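Alr3699 protein (Nostoc sp., PDB 4XSU) is a glycosyltransferase-type protein of the GT-B fold, built from two Rossmann-like domains and holding UDP and alpha-D-glucopyranose in this model. Local coordinates at residues B[60-65]-B[83-88]; B[98-103]-B[120-125]. All coordinates share one frame; numbering follows the deposited sequence.

Contact 1: B[60-65]-B[83-88]; sequences FTNQPI and LAPLVA
Asn-62 reaches from the loop after strand 57-59 to the start of helix 85-94. OD1 accepts the backbone N-H of Leu-86, N to OD1 2.9 Å, in a nearly straight bond (162° at the hydrogen), the donor lying in the carbonyl plane. At the other end of the amide ND2 donates to water 1, which in turn donates to Leu-83 O, 2.6 Å away. The side chain thus spans the N-cap residue Ala-84, touching the chain beyond it and, through water, before it.

Packing is shared by Pro-85 and Leu-86; the Pro-85 ring crosses the Asn-62 side chain at about a right angle. Its CD lies 3.1 Å from Asn-62 OD1, while CB turns to Gln-63 O, 3.3 Å off. With Leu-86 CG anti to the backbone N (chi1 -166°), its CD1 comes 3.8 Å from Phe-60 O, and CG meets Phe-60 CB at 4.2 Å. Thr-61 O rests near Leu-86 CA and, like Gln-63 O, accepts a hydrogen bond from Lys-89 NZ.

An N-H of the first helical turn, a position that lacks the usual i-4 backbone acceptor, is paired with a loop amide, tying this loop to the helix start close to the second subunit.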
loop_
_atom_site.group_PDB
_atom_site.type_symbol
_atom_site.label_atom_id
_atom_site.label_comp_id
_atom_site.label_asym_id
_atom_site.label_seq_id
_atom_site.Cartn_x
_atom_site.Cartn_y
_atom_site.Cartn_z
ATOM N N PHE B 60 -12.574 9.063 -2.885
ATOM C CA PHE B 60 -11.143 9.129 -3.038
ATOM C C PHE B 60 -10.671 8.304 -4.238
ATOM O O PHE B 60 -11.192 7.228 -4.531
ATOM C CB PHE B 60 -10.459 8.626 -1.784
ATOM C CG PHE B 60 -10.755 9.440 -0.569
ATOM C CD1 PHE B 60 -9.964 10.533 -0.239
ATOM C CD2 PHE B 60 -11.810 9.114 0.254
ATOM C CE1 PHE B 60 -10.226 11.288 0.896
ATOM C CE2 PHE B 60 -12.084 9.864 1.389
ATOM C CZ PHE B 60 -11.292 10.951 1.712
ATOM N N THR B 61 -9.660 8.838 -4.915
ATOM C CA THR B 61 -9.048 8.219 -6.070
ATOM C C THR B 61 -7.570 7.980 -5.793
ATOM O O THR B 61 -6.972 8.550 -4.858
ATOM C CB THR B 61 -9.132 9.152 -7.291
ATOM O OG1 THR B 61 -8.668 10.460 -6.912
ATOM C CG2 THR B 61 -10.564 9.269 -7.786
ATOM N N ASN B 62 -6.982 7.153 -6.642
ATOM C CA ASN B 62 -5.561 6.891 -6.610
ATOM C C ASN B 62 -4.758 7.784 -7.595
ATOM O O ASN B 62 -3.598 7.497 -7.875
ATOM C CB ASN B 62 -5.319 5.402 -6.892
ATOM C CG ASN B 62 -4.178 4.837 -6.076
ATOM O OD1 ASN B 62 -3.960 5.218 -4.918
ATOM N ND2 ASN B 62 -3.437 3.928 -6.671
ATOM N N GLN B 63 -5.359 8.879 -8.054
ATOM C CA GLN B 63 -4.631 9.897 -8.812
ATOM C C GLN B 63 -3.662 10.654 -7.896
ATOM O O GLN B 63 -3.935 10.816 -6.708
ATOM C CB GLN B 63 -5.605 10.873 -9.474
ATOM C CG GLN B 63 -6.808 10.207 -10.123
ATOM C CD GLN B 63 -6.418 9.283 -11.260
ATOM O OE1 GLN B 63 -5.265 8.866 -11.370
ATOM N NE2 GLN B 63 -7.382 8.959 -12.115
ATOM N N PRO B 64 -2.534 11.113 -8.440
ATOM C CA PRO B 64 -1.515 11.812 -7.608
ATOM C C PRO B 64 -1.961 13.128 -6.935
ATOM O O PRO B 64 -3.081 13.571 -7.133
ATOM C CB PRO B 64 -0.394 12.098 -8.608
ATOM C CG PRO B 64 -0.602 11.130 -9.734
ATOM C CD PRO B 64 -2.076 10.916 -9.830
ATOM N N ILE B 65 -1.056 13.760 -6.186
ATOM C CA ILE B 65 -1.373 14.888 -5.277
ATOM C C ILE B 65 -2.356 14.418 -4.216
ATOM O O ILE B 65 -1.958 13.783 -3.246
ATOM C CB ILE B 65 -1.904 16.173 -5.992
ATOM C CG1 ILE B 65 -0.735 16.946 -6.636
ATOM C CG2 ILE B 65 -2.669 17.079 -5.013
ATOM C CD1 ILE B 65 -1.109 18.287 -7.249
ATOM N N LEU B 83 3.507 5.684 -3.807
ATOM C CA LEU B 83 3.182 4.267 -3.916
ATOM C C LEU B 83 1.678 4.032 -4.014
ATOM O O LEU B 83 1.256 3.115 -4.708
ATOM C CB LEU B 83 3.719 3.487 -2.710
ATOM C CG LEU B 83 5.230 3.293 -2.656
ATOM C CD1 LEU B 83 5.697 2.807 -1.288
ATOM C CD2 LEU B 83 5.667 2.322 -3.748
ATOM N N ALA B 84 0.901 4.867 -3.317
ATOM C CA ALA B 84 -0.543 4.678 -3.147
ATOM C C ALA B 84 -1.229 5.968 -2.673
ATOM O O ALA B 84 -1.419 6.189 -1.468
ATOM C CB ALA B 84 -0.794 3.559 -2.155
ATOM N N PRO B 85 -1.601 6.832 -3.618
ATOM C CA PRO B 85 -2.112 8.153 -3.238
ATOM C C PRO B 85 -3.413 8.133 -2.433
ATOM O O PRO B 85 -3.599 8.925 -1.484
ATOM C CB PRO B 85 -2.327 8.832 -4.594
ATOM C CG PRO B 85 -1.318 8.197 -5.489
ATOM C CD PRO B 85 -1.270 6.759 -5.054
ATOM N N LEU B 86 -4.307 7.236 -2.839
ATOM C CA LEU B 86 -5.560 6.998 -2.129
ATOM C C LEU B 86 -5.295 6.892 -0.647
ATOM O O LEU B 86 -5.898 7.607 0.158
ATOM C CB LEU B 86 -6.224 5.712 -2.637
ATOM C CG LEU B 86 -7.692 5.476 -2.246
ATOM C CD1 LEU B 86 -8.480 4.887 -3.413
ATOM C CD2 LEU B 86 -7.785 4.579 -1.028
ATOM N N VAL B 87 -4.367 6.013 -0.296
ATOM C CA VAL B 87 -3.988 5.821 1.101
ATOM C C VAL B 87 -3.544 7.147 1.741
ATOM O O VAL B 87 -3.975 7.501 2.858
ATOM C CB VAL B 87 -2.872 4.770 1.240
ATOM C CG1 VAL B 87 -2.426 4.648 2.691
ATOM C CG2 VAL B 87 -3.327 3.425 0.690
ATOM N N ALA B 88 -2.700 7.887 1.026
ATOM C CA ALA B 88 -2.169 9.151 1.549
ATOM C C ALA B 88 -3.287 10.126 1.828
ATOM O O ALA B 88 -3.336 10.729 2.899
ATOM C CB ALA B 88 -1.166 9.764 0.570
HETATM O O HOH W 1 -1.069 2.279 -5.598
#

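Contact 2: B[98-103]-B[120-125]; sequences DLIYAN and RPLVYH
Tyr-101 and His-125 meet rim to rim on neighbouring parallel strands, their ring planes 43° apart. Tyr-101 OH and His-125 ND1 share a hydrogen bond modelled very short (2.5 Å), so its length is doubtful; either could be the donor. Val-123 CG1 sits over one face of the tyrosine ring, 4.3 Å from its centroid, in a CH-pi contact; Val-123 CG2 turns to Leu-99 CD1, 3.8 Å away. On the other sheet face, Leu-122 CD1 packs against Ile-100 CG2 at 3.7 Å and touches Ala-102 CB. With CG anti to the backbone N (chi1 167°) and chi2 79°, Leu-122 brings CD1 back toward strand 99-102.

The backbone sets the register: Ile-100 N bonds to Pro-121 O, Val-123 N to Ile-100 O, Ala-102 N to Val-123 O, and His-125 N to Ala-102 O. Beyond this last bond, water 2 donates to Asn-103 O and His-125 O. Asn-103 OD1, beside His-125 CB at 3.5 Å, accepts from His-127 NE2, whose ring stacks on His-125.

The pair forms a right-handed beta-alpha-beta crossover through helix 105-118, which covers Leu-122 and Tyr-124; strands 9-13 and 151-156 flank it, and Ile-28 of helix 20-29 packs on Tyr-101 and His-125.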
loop_
_atom_site.group_PDB
_atom_site.type_symbol
_atom_site.label_atom_id
_atom_site.label_comp_id
_atom_site.label_asym_id
_atom_site.label_seq_id
_atom_site.Cartn_x
_atom_site.Cartn_y
_atom_site.Cartn_z
ATOM N N ASP B 98 -12.221 11.279 15.037
ATOM C CA ASP B 98 -11.824 10.557 16.257
ATOM C C ASP B 98 -11.783 9.040 16.029
ATOM O O ASP B 98 -11.315 8.286 16.881
ATOM C CB ASP B 98 -12.769 10.884 17.447
ATOM C CG ASP B 98 -12.904 12.397 17.717
ATOM O OD1 ASP B 98 -11.884 13.086 17.906
ATOM O OD2 ASP B 98 -14.044 12.910 17.745
ATOM N N LEU B 99 -12.275 8.576 14.894
ATOM C CA LEU B 99 -12.444 7.137 14.711
ATOM C C LEU B 99 -12.457 6.748 13.260
ATOM O O LEU B 99 -13.007 7.456 12.430
ATOM C CB LEU B 99 -13.766 6.692 15.325
ATOM C CG LEU B 99 -14.128 5.218 15.201
ATOM C CD1 LEU B 99 -13.371 4.371 16.195
ATOM C CD2 LEU B 99 -15.603 5.052 15.447
ATOM N N ILE B 100 -11.881 5.593 12.967
ATOM C CA ILE B 100 -11.924 5.058 11.624
ATOM C C ILE B 100 -12.746 3.812 11.684
ATOM O O ILE B 100 -12.437 2.885 12.447
ATOM C CB ILE B 100 -10.528 4.734 11.070
ATOM C CG1 ILE B 100 -9.656 5.997 11.107
ATOM C CG2 ILE B 100 -10.627 4.206 9.645
ATOM C CD1 ILE B 100 -8.192 5.753 10.810
ATOM N N TYR B 101 -13.795 3.808 10.865
ATOM C CA TYR B 101 -14.766 2.724 10.812
ATOM C C TYR B 101 -14.694 2.102 9.412
ATOM O O TYR B 101 -15.190 2.664 8.423
ATOM C CB TYR B 101 -16.159 3.291 11.117
ATOM C CG TYR B 101 -17.229 2.289 11.520
ATOM C CD1 TYR B 101 -17.741 1.392 10.612
ATOM C CD2 TYR B 101 -17.771 2.292 12.808
ATOM C CE1 TYR B 101 -18.736 0.498 10.973
ATOM C CE2 TYR B 101 -18.774 1.405 13.179
ATOM C CZ TYR B 101 -19.259 0.514 12.256
ATOM O OH TYR B 101 -20.245 -0.390 12.595
ATOM N N ALA B 102 -14.054 0.945 9.324
ATOM C CA ALA B 102 -13.837 0.350 8.036
ATOM C C ALA B 102 -14.902 -0.699 7.752
ATOM O O ALA B 102 -15.043 -1.688 8.507
ATOM C CB ALA B 102 -12.453 -0.269 7.972
ATOM N N ASN B 103 -15.599 -0.518 6.634
ATOM C CA ASN B 103 -16.734 -1.368 6.327
ATOM C C ASN B 103 -16.480 -2.492 5.371
ATOM O O ASN B 103 -17.359 -3.303 5.215
ATOM C CB ASN B 103 -17.926 -0.542 5.825
ATOM C CG ASN B 103 -19.264 -1.256 6.038
ATOM O OD1 ASN B 103 -19.637 -1.586 7.165
ATOM N ND2 ASN B 103 -19.964 -1.525 4.958
ATOM N N ARG B 120 -5.273 7.032 15.264
ATOM C CA ARG B 120 -6.710 7.032 15.531
ATOM C C ARG B 120 -7.153 5.596 15.618
ATOM O O ARG B 120 -6.712 4.753 14.808
ATOM C CB ARG B 120 -7.492 7.707 14.406
ATOM C CG ARG B 120 -7.100 9.147 14.123
ATOM C CD ARG B 120 -7.512 10.057 15.261
ATOM N NE ARG B 120 -7.279 11.465 14.940
ATOM C CZ ARG B 120 -6.309 12.230 15.447
ATOM N NH1 ARG B 120 -5.433 11.745 16.323
ATOM N NH2 ARG B 120 -6.216 13.503 15.067
ATOM N N PRO B 121 -8.030 5.302 16.588
ATOM C CA PRO B 121 -8.531 3.948 16.755
ATOM C C PRO B 121 -9.370 3.507 15.549
ATOM O O PRO B 121 -9.955 4.332 14.844
ATOM C CB PRO B 121 -9.363 4.034 18.044
ATOM C CG PRO B 121 -9.754 5.462 18.166
ATOM C CD PRO B 121 -8.644 6.248 17.545
ATOM N N LEU B 122 -9.382 2.204 15.313
ATOM C CA LEU B 122 -9.981 1.636 14.131
ATOM C C LEU B 122 -10.996 0.583 14.530
ATOM O O LEU B 122 -10.707 -0.298 15.375
ATOM C CB LEU B 122 -8.915 0.976 13.267
ATOM C CG LEU B 122 -9.358 0.054 12.115
ATOM C CD1 LEU B 122 -9.809 0.844 10.889
ATOM C CD2 LEU B 122 -8.221 -0.898 11.742
ATOM N N VAL B 123 -12.168 0.662 13.890
ATOM C CA VAL B 123 -13.179 -0.387 13.993
ATOM C C VAL B 123 -13.334 -1.081 12.678
ATOM O O VAL B 123 -13.459 -0.441 11.639
ATOM C CB VAL B 123 -14.539 0.174 14.407
ATOM C CG1 VAL B 123 -15.596 -0.906 14.314
ATOM C CG2 VAL B 123 -14.476 0.717 15.831
ATOM N N TYR B 124 -13.343 -2.398 12.736
ATOM C CA TYR B 124 -13.656 -3.212 11.573
ATOM C C TYR B 124 -15.111 -3.782 11.615
ATOM O O TYR B 124 -15.430 -4.678 12.403
ATOM C CB TYR B 124 -12.675 -4.378 11.499
ATOM C CG TYR B 124 -12.813 -5.297 10.287
ATOM C CD1 TYR B 124 -13.323 -4.851 9.069
ATOM C CD2 TYR B 124 -12.369 -6.600 10.357
ATOM C CE1 TYR B 124 -13.397 -5.711 7.968
ATOM C CE2 TYR B 124 -12.437 -7.453 9.265
ATOM C CZ TYR B 124 -12.948 -7.005 8.083
ATOM O OH TYR B 124 -13.008 -7.907 7.032
ATOM N N HIS B 125 -15.970 -3.308 10.727
ATOM C CA HIS B 125 -17.286 -3.916 10.577
ATOM C C HIS B 125 -17.195 -4.999 9.563
ATOM O O HIS B 125 -17.015 -4.712 8.384
ATOM C CB HIS B 125 -18.331 -2.908 10.142
ATOM C CG HIS B 125 -19.713 -3.298 10.561
ATOM N ND1 HIS B 125 -20.545 -2.460 11.275
ATOM C CD2 HIS B 125 -20.387 -4.467 10.411
ATOM C CE1 HIS B 125 -21.681 -3.090 11.522
ATOM N NE2 HIS B 125 -21.611 -4.307 11.008
HETATM O O HOH W 2 -16.966 -5.782 6.100
#

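Both contacts belong to the N-terminal Rossmann-like domain and follow one another along the chain: contact 1 closes on helix 85-94, which leads directly into strand 99-102 of contact 2. Their centres are 20 Å apart and their nearest atoms about 9 Å. Contact 2 joins two inner strands of the seven-stranded parallel sheet; contact 1 ties the loop beyond 57-59, one of its two edge strands, to the helix leading back inward. Helix 105-118 links them, touching Leu-86 and Val-87 of contact 1 and Leu-122 and Tyr-124 of contact 2. Contact 1 also borders the second subunit, whereas at the C-terminal end of contact 2 the His-125 side chain lies about 6 Å from the bound alpha-D-glucopyranose.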